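PDB 3I1I: homoserine O-acetyltransferase from Bacillus anthracis str. 'Ames Ancestor', which probably transfers an acetyl group from acetyl-CoA to the hydroxyl of L-homoserine, an early step in methionine biosynthesis. Local coordinates for residues A161-V166 with L288-A293; Q183-T188 with L319-R324; A231-F236 with C315-L320. All blocks are in the same frame, centred on the assembly; numbering follows the deposited sequence.

All three contacts lie within the alpha/beta hydrolase fold, and all three reach the second subunit. Interactions 1 and 2 are buried; interaction 3 is only partly so. Interaction 1 joins helix 156-167 to the end of helix 277-289 and the loop after it, through apolar contacts and two waters, with no direct hydrogen bond. It touches interaction 2 where His290 O meets Asn184 N and Asp291 meets Gln183. Interaction 2 is bonded directly, through an amide pair and a threonine hydroxyl. Interactions 2 and 3 share Leu319 and Leu320 of the loop after strand 309-313. In interaction 3 waters again do the polar bridging, beside the probable catalytic Asp318.

Interaction 1. Residues A161-V166 with L288-A293; sequences AQQWAV and LLHDIA
Ile292 lies against helix 156-167 and touches Gln162 and Val166 with different branches. Its CG2 meets Gln162 CB at 4.0 Å. Its CD1 meets Val166 CG2, also at 4.0 Å. Ile292 CG1 sits between the backbone N and the carbonyl carbon (chi1 69°), which carries CD1 over to the valine. Leu299 and Leu303 of helix 299-304 also pack on Ile292. Gln163 starts off to one side, but its chain bends at chi2 (-72°) and brings the amide to the loop at 290-292. There Gln163 NE2 gives a hydrogen bond to each of two waters. One, 2.9 Å from Gln163 NE2, lies in the ring plane of His290, 2.7 Å from ND1. The other, 3.2 Å from Gln163 NE2, also lies 3.0 Å from Asp291 O. Helix 156-167 follows the probable nucleophile elbow of this alpha/beta hydrolase fold, and the contact ties it to the loop that follows helix 277-289. The Gln162 amide plane stands 54° from the His290 ring. Gln162 NE2 and His290 NE2 both bond Asn181 O; Gln162 NE2 also bonds Gly158 O. Asp291 turns away from the helix, and its OD2 bonds Ser245 of the second subunit.

Interaction 2. Residues Q183-T188 with L319-R324; sequences QNPIIT and LLQPSR. With PO4 (phosphate ion), chain C.
Thr188 OG1 gives a hydrogen bond to the backbone oxygen Leu320 O; the modelled length, 2.5 Å, is short and should be read with caution at this resolution. It meets that carbonyl at a C=O...O angle of 127°, tilted somewhat from its plane. The same hydroxyl accepts from a water 2.6 Å from Thr188 OG1, and this water also donates to Leu319 O. Thr188 OG1 is beside the backbone N (chi1 -52°), which leaves CG2 anti to it; CG2 packs on Leu320 CD2 at 3.7 Å. Further along, Gln321 bends at chi2 and sends its amide back to the other segment. Gln321 NE2 donates to Asn184 OD1 at 3.0 Å. The oxygen lies in the Gln321 amide plane, while the two amides are turned 51° apart. Gln321 OE1 rests 3.2 Å from Pro185 CD and takes a hydrogen bond from Asn181 ND2. Asn184 ND2 bonds Ser189 OG, so both amides are held at each end. In this alpha/beta hydrolase fold, the loop after strand 309-313 carries Asp318, probably the triad aspartate. It is fastened here to the start of helix 186-202, where Pro185 is the N-cap. Leu320 touches His351 of the probable triad. Pro185 CG lies 3.6 Å from Pro322 CD. Arg324, on the exposed side, donates from NH1 to a phosphate ion, probably from the crystallisation liquor. Arg243 of the second subunit bonds Asn184 O.

Interaction 3. Residues A231-F236 with C315-L320; sequences AFDEHF and CKQDLL
Leu319 CD1 lies 3.4 Å from Phe232 O, and Asp233 OD1 lies 3.3 Å from Gln317 CG. These are the tight places. Asp233 CG is anti to the backbone N (chi1 -176°), which brings OD1 against Gln317 CB and CG, the two side chains crossing at a slant; the carboxylate and amide planes are 63° apart. The other oxygen, OD2, caps helix 234-240 by accepting from His235 N at 2.9 Å. The Gln317 amide leads away, and its OE1 accepts from Ser347 N. Elsewhere the two segments are joined more loosely, through waters. A water lies 2.8 Å from both Asp233 OD1 and Gln317 O and bridges them. Another accepts from Leu319 N and gives a weak bond to Phe232 O. Asp318 forms an Asx turn, with OD1 accepting from Leu320 N, while OD2 accepts from His351 ND1, consistent with a Ser-His-Asp triad. Phe232, near helix 353-356, starts away from the loop, and its ring faces Phe236, whose CE2 lies 3.7 Å above the centre of the Phe232 ring. The contact joins the start of helix 234-240 to the loop between strand 309-313 and helix 324-335, with Ile187 of the second subunit packed on Leu319.

Interaction 1. Residues A161-V166 with L288-A293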
# COMPACT_ATOMS: atom_id res chain seq x y z
N ALA A 161 -3.61 22.78 -14.79
CA ALA A 161 -4.50 23.84 -15.29
C ALA A 161 -4.78 24.84 -14.18
O ALA A 161 -4.95 26.03 -14.44
CB ALA A 161 -5.79 23.26 -15.83
N GLN A 162 -4.86 24.35 -12.95
CA GLN A 162 -5.19 25.25 -11.87
C GLN A 162 -4.00 26.16 -11.59
O GLN A 162 -4.17 27.31 -11.28
CB GLN A 162 -5.60 24.50 -10.61
CG GLN A 162 -7.01 23.97 -10.64
CD GLN A 162 -7.27 22.99 -9.50
OE1 GLN A 162 -7.85 23.35 -8.50
NE2 GLN A 162 -6.80 21.75 -9.66
N GLN A 163 -2.79 25.62 -11.72
CA GLN A 163 -1.58 26.42 -11.52
C GLN A 163 -1.48 27.54 -12.59
O GLN A 163 -1.15 28.68 -12.27
CB GLN A 163 -0.36 25.52 -11.50
CG GLN A 163 -0.26 24.63 -10.26
CD GLN A 163 0.10 25.42 -9.00
OE1 GLN A 163 -0.05 26.64 -8.96
NE2 GLN A 163 0.59 24.72 -7.97
N TRP A 164 -1.86 27.24 -13.81
CA TRP A 164 -2.02 28.28 -14.84
C TRP A 164 -2.98 29.40 -14.45
O TRP A 164 -2.67 30.59 -14.57
CB TRP A 164 -2.56 27.67 -16.14
CG TRP A 164 -1.53 27.23 -17.07
CD1 TRP A 164 -0.99 26.01 -17.14
CD2 TRP A 164 -0.92 28.01 -18.11
NE1 TRP A 164 -0.09 25.96 -18.16
CE2 TRP A 164 -0.01 27.19 -18.76
CE3 TRP A 164 -1.05 29.33 -18.53
CZ2 TRP A 164 0.75 27.62 -19.83
CZ3 TRP A 164 -0.29 29.76 -19.60
CH2 TRP A 164 0.61 28.92 -20.22
N ALA A 165 -4.17 29.01 -14.00
CA ALA A 165 -5.19 29.99 -13.62
C ALA A 165 -4.72 30.89 -12.45
O ALA A 165 -4.95 32.11 -12.44
CB ALA A 165 -6.49 29.28 -13.27
N VAL A 166 -4.03 30.30 -11.49
CA VAL A 166 -3.50 31.06 -10.36
C VAL A 166 -2.32 31.95 -10.80
O VAL A 166 -2.31 33.14 -10.55
CB VAL A 166 -3.08 30.12 -9.20
CG1 VAL A 166 -2.27 30.87 -8.15
CG2 VAL A 166 -4.32 29.48 -8.59
N LEU A 288 1.49 14.53 -4.36
CA LEU A 288 1.38 14.70 -2.91
C LEU A 288 1.69 16.15 -2.46
O LEU A 288 1.11 16.65 -1.50
CB LEU A 288 2.29 13.69 -2.24
CG LEU A 288 2.89 13.72 -0.86
CD1 LEU A 288 3.71 12.42 -0.83
CD2 LEU A 288 3.78 14.92 -0.63
N LEU A 289 2.59 16.82 -3.19
CA LEU A 289 2.89 18.22 -2.95
C LEU A 289 1.85 19.19 -3.51
O LEU A 289 1.94 20.38 -3.20
CB LEU A 289 4.24 18.59 -3.57
CG LEU A 289 5.48 18.03 -2.88
CD1 LEU A 289 6.70 18.32 -3.72
CD2 LEU A 289 5.59 18.56 -1.43
N HIS A 290 0.89 18.72 -4.33
CA HIS A 290 -0.01 19.64 -5.01
C HIS A 290 -0.89 20.48 -4.07
O HIS A 290 -1.73 19.97 -3.34
CB HIS A 290 -0.91 18.93 -6.02
CG HIS A 290 -1.96 19.81 -6.61
ND1 HIS A 290 -1.66 20.88 -7.43
CD2 HIS A 290 -3.31 19.83 -6.44
CE1 HIS A 290 -2.77 21.52 -7.75
NE2 HIS A 290 -3.79 20.90 -7.17
N ASP A 291 -0.75 21.80 -4.20
CA ASP A 291 -1.32 22.78 -3.29
C ASP A 291 -1.22 24.16 -3.91
O ASP A 291 -0.14 24.78 -3.87
CB ASP A 291 -0.50 22.81 -2.01
CG ASP A 291 -1.08 23.72 -0.95
OD1 ASP A 291 -2.19 24.26 -1.19
OD2 ASP A 291 -0.45 23.85 0.15
N ILE A 292 -2.30 24.62 -4.54
CA ILE A 292 -2.29 25.93 -5.16
C ILE A 292 -2.06 27.03 -4.10
O ILE A 292 -1.49 28.09 -4.41
CB ILE A 292 -3.54 26.22 -6.06
CG1 ILE A 292 -4.81 26.37 -5.23
CG2 ILE A 292 -3.69 25.16 -7.17
CD1 ILE A 292 -5.98 26.96 -6.00
N ALA A 293 -2.43 26.79 -2.83
CA ALA A 293 -2.12 27.74 -1.74
C ALA A 293 -0.64 27.80 -1.38
O ALA A 293 -0.22 28.70 -0.68
CB ALA A 293 -2.95 27.43 -0.46
O HOH W 1 0.85 21.80 -7.93
O HOH W 2 2.11 25.99 -5.52

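Interaction 2. Residues Q183-T188 with L319-R324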
# COMPACT_ATOMS: atom_id res chain seq x y z
N GLN A 183 -6.03 21.29 -3.84
CA GLN A 183 -5.03 20.78 -2.91
C GLN A 183 -5.20 19.29 -2.85
O GLN A 183 -6.32 18.84 -2.69
CB GLN A 183 -5.24 21.37 -1.51
CG GLN A 183 -5.11 22.88 -1.45
CD GLN A 183 -5.43 23.46 -0.06
OE1 GLN A 183 -6.53 23.29 0.44
NE2 GLN A 183 -4.46 24.18 0.53
N ASN A 184 -4.14 18.51 -3.02
CA ASN A 184 -4.33 17.08 -3.07
C ASN A 184 -4.84 16.63 -1.69
O ASN A 184 -4.24 16.94 -0.67
CB ASN A 184 -3.06 16.33 -3.42
CG ASN A 184 -3.36 14.92 -3.90
OD1 ASN A 184 -4.10 14.77 -4.86
ND2 ASN A 184 -2.79 13.89 -3.25
N PRO A 185 -5.98 15.94 -1.65
CA PRO A 185 -6.49 15.53 -0.35
C PRO A 185 -5.48 14.73 0.43
O PRO A 185 -4.67 14.01 -0.14
CB PRO A 185 -7.70 14.66 -0.70
CG PRO A 185 -8.15 15.20 -2.02
CD PRO A 185 -6.85 15.52 -2.76
N ILE A 186 -5.53 14.89 1.74
CA ILE A 186 -4.62 14.21 2.65
C ILE A 186 -4.74 12.68 2.48
O ILE A 186 -3.73 12.00 2.40
CB ILE A 186 -4.92 14.58 4.13
CG1 ILE A 186 -4.73 16.08 4.35
CG2 ILE A 186 -4.04 13.77 5.10
CD1 ILE A 186 -3.32 16.62 3.99
N ILE A 187 -5.97 12.17 2.39
CA ILE A 187 -6.20 10.73 2.24
C ILE A 187 -5.51 10.18 1.03
O ILE A 187 -4.83 9.14 1.11
CB ILE A 187 -7.70 10.37 2.21
CG1 ILE A 187 -7.91 8.85 2.32
CG2 ILE A 187 -8.45 10.93 0.93
CD1 ILE A 187 -9.49 8.49 2.62
N THR A 188 -5.63 10.87 -0.10
CA THR A 188 -4.96 10.46 -1.31
C THR A 188 -3.43 10.67 -1.24
O THR A 188 -2.65 9.88 -1.73
CB THR A 188 -5.54 11.24 -2.50
OG1 THR A 188 -6.96 11.11 -2.50
CG2 THR A 188 -4.96 10.78 -3.82
N LEU A 319 -13.13 8.56 -5.39
CA LEU A 319 -12.47 8.32 -4.12
C LEU A 319 -11.11 9.00 -4.01
O LEU A 319 -10.55 9.14 -2.88
CB LEU A 319 -12.26 6.83 -3.91
CG LEU A 319 -13.49 5.92 -3.81
CD1 LEU A 319 -13.02 4.45 -4.03
CD2 LEU A 319 -14.26 6.06 -2.49
N LEU A 320 -10.52 9.37 -5.15
CA LEU A 320 -9.18 9.99 -5.14
C LEU A 320 -9.31 11.48 -4.94
O LEU A 320 -8.49 12.08 -4.27
CB LEU A 320 -8.41 9.74 -6.44
CG LEU A 320 -7.86 8.33 -6.60
CD1 LEU A 320 -7.54 8.12 -8.09
CD2 LEU A 320 -6.63 8.10 -5.70
N GLN A 321 -10.35 12.05 -5.51
CA GLN A 321 -10.55 13.48 -5.50
C GLN A 321 -11.98 13.81 -5.06
O GLN A 321 -12.86 14.05 -5.90
CB GLN A 321 -10.26 14.05 -6.90
CG GLN A 321 -8.77 13.96 -7.35
CD GLN A 321 -7.82 14.66 -6.40
OE1 GLN A 321 -8.21 15.55 -5.62
NE2 GLN A 321 -6.59 14.22 -6.41
N PRO A 322 -12.21 13.82 -3.74
CA PRO A 322 -13.55 14.06 -3.22
C PRO A 322 -14.10 15.38 -3.70
O PRO A 322 -13.43 16.41 -3.67
CB PRO A 322 -13.32 14.08 -1.72
CG PRO A 322 -12.14 13.20 -1.52
CD PRO A 322 -11.26 13.52 -2.66
N SER A 323 -15.33 15.38 -4.15
CA SER A 323 -15.84 16.54 -4.81
C SER A 323 -16.13 17.71 -3.85
O SER A 323 -16.26 18.87 -4.28
CB SER A 323 -17.09 16.17 -5.59
OG SER A 323 -18.14 15.98 -4.70
N ARG A 324 -16.24 17.46 -2.54
CA ARG A 324 -16.59 18.58 -1.67
C ARG A 324 -15.62 19.78 -1.80
O ARG A 324 -16.01 20.91 -1.63
CB ARG A 324 -16.73 18.18 -0.20
CG ARG A 324 -15.42 17.79 0.40
CD ARG A 324 -15.60 17.22 1.79
NE ARG A 324 -16.03 18.24 2.72
CZ ARG A 324 -16.72 18.02 3.84
NH1 ARG A 324 -17.07 16.81 4.22
NH2 ARG A 324 -17.02 19.03 4.61
P PO4 C . -17.12 13.43 2.43
O1 PO4 C . -16.11 13.75 1.35
O2 PO4 C . -16.69 14.08 3.73
O3 PO4 C . -17.26 11.94 2.63
O4 PO4 C . -18.48 13.97 2.04
O HOH W 3 -7.91 8.73 -1.93

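Interaction 3. Residues A231-F236 with C315-L320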
# COMPACT_ATOMS: atom_id res chain seq x y z
N ALA A 231 -9.30 4.12 -8.27
CA ALA A 231 -9.63 4.80 -9.53
C ALA A 231 -11.10 4.71 -9.89
O ALA A 231 -11.56 5.50 -10.68
CB ALA A 231 -8.74 4.30 -10.68
N PHE A 232 -11.85 3.79 -9.28
CA PHE A 232 -13.27 3.56 -9.66
C PHE A 232 -14.15 3.64 -8.40
O PHE A 232 -13.62 3.82 -7.31
CB PHE A 232 -13.44 2.21 -10.35
CG PHE A 232 -12.63 2.01 -11.62
CD1 PHE A 232 -13.18 2.26 -12.86
CD2 PHE A 232 -11.33 1.55 -11.56
CE1 PHE A 232 -12.42 2.09 -14.06
CE2 PHE A 232 -10.55 1.37 -12.73
CZ PHE A 232 -11.10 1.65 -13.99
N ASP A 233 -15.46 3.52 -8.53
CA ASP A 233 -16.36 3.35 -7.37
C ASP A 233 -16.15 1.97 -6.80
O ASP A 233 -15.74 1.06 -7.51
CB ASP A 233 -17.82 3.43 -7.83
CG ASP A 233 -18.82 3.37 -6.68
OD1 ASP A 233 -19.05 4.41 -6.00
OD2 ASP A 233 -19.42 2.28 -6.47
N GLU A 234 -16.42 1.79 -5.50
CA GLU A 234 -16.23 0.48 -4.90
C GLU A 234 -17.04 -0.64 -5.60
O GLU A 234 -16.58 -1.77 -5.76
CB GLU A 234 -16.53 0.51 -3.40
CG GLU A 234 -17.95 0.76 -3.00
CD GLU A 234 -18.81 -0.48 -3.04
OE1 GLU A 234 -20.03 -0.31 -2.83
OE2 GLU A 234 -18.30 -1.60 -3.28
N HIS A 235 -18.24 -0.30 -6.02
CA HIS A 235 -19.08 -1.27 -6.63
C HIS A 235 -18.55 -1.74 -8.00
O HIS A 235 -18.84 -2.85 -8.44
CB HIS A 235 -20.49 -0.74 -6.76
CG HIS A 235 -21.49 -1.83 -6.95
ND1 HIS A 235 -22.34 -1.89 -8.04
CD2 HIS A 235 -21.74 -2.94 -6.22
CE1 HIS A 235 -23.09 -2.97 -7.94
NE2 HIS A 235 -22.75 -3.62 -6.84
N PHE A 236 -17.77 -0.90 -8.66
CA PHE A 236 -17.12 -1.31 -9.87
C PHE A 236 -16.29 -2.56 -9.63
O PHE A 236 -16.34 -3.47 -10.45
CB PHE A 236 -16.25 -0.21 -10.47
CG PHE A 236 -15.46 -0.64 -11.68
CD1 PHE A 236 -16.02 -0.56 -12.94
CD2 PHE A 236 -14.18 -1.15 -11.54
CE1 PHE A 236 -15.29 -0.95 -14.07
CE2 PHE A 236 -13.44 -1.56 -12.64
CZ PHE A 236 -13.99 -1.45 -13.94
N CYS A 315 -16.48 14.07 -10.08
CA CYS A 315 -17.33 12.94 -10.06
C CYS A 315 -17.63 12.61 -8.62
O CYS A 315 -16.72 12.37 -7.82
CB CYS A 315 -16.65 11.73 -10.70
SG CYS A 315 -17.84 10.32 -10.78
N LYS A 316 -18.92 12.55 -8.32
CA LYS A 316 -19.41 12.27 -6.97
C LYS A 316 -18.90 10.96 -6.34
O LYS A 316 -18.78 10.87 -5.12
CB LYS A 316 -20.91 12.20 -7.04
CG LYS A 316 -21.60 11.95 -5.70
CD LYS A 316 -23.10 12.14 -5.90
CE LYS A 316 -23.76 12.72 -4.67
NZ LYS A 316 -23.91 11.64 -3.69
N GLN A 317 -18.60 9.97 -7.17
CA GLN A 317 -18.07 8.71 -6.70
C GLN A 317 -16.54 8.65 -6.72
O GLN A 317 -15.95 7.58 -6.53
CB GLN A 317 -18.63 7.58 -7.56
CG GLN A 317 -20.08 7.25 -7.28
CD GLN A 317 -21.06 8.24 -7.85
OE1 GLN A 317 -20.88 8.82 -8.94
NE2 GLN A 317 -22.12 8.46 -7.11
N ASP A 318 -15.88 9.77 -6.97
CA ASP A 318 -14.40 9.80 -7.02
C ASP A 318 -13.86 9.66 -5.62
O ASP A 318 -14.13 10.53 -4.78
CB ASP A 318 -13.93 11.13 -7.59
CG ASP A 318 -12.50 11.12 -8.02
OD1 ASP A 318 -11.64 10.39 -7.44
OD2 ASP A 318 -12.25 11.90 -8.95
N LEU A 319 -13.13 8.56 -5.39
CA LEU A 319 -12.47 8.32 -4.12
C LEU A 319 -11.11 9.00 -4.01
O LEU A 319 -10.55 9.14 -2.88
CB LEU A 319 -12.26 6.83 -3.91
CG LEU A 319 -13.49 5.92 -3.81
CD1 LEU A 319 -13.02 4.45 -4.03
CD2 LEU A 319 -14.26 6.06 -2.49
N LEU A 320 -10.52 9.37 -5.15
CA LEU A 320 -9.18 9.99 -5.14
C LEU A 320 -9.31 11.48 -4.94
O LEU A 320 -8.49 12.08 -4.27
CB LEU A 320 -8.41 9.74 -6.44
CG LEU A 320 -7.86 8.33 -6.60
CD1 LEU A 320 -7.54 8.12 -8.09
CD2 LEU A 320 -6.63 8.10 -5.70
O HOH W 4 -12.76 6.48 -7.60
O HOH W 5 -17.35 6.15 -4.64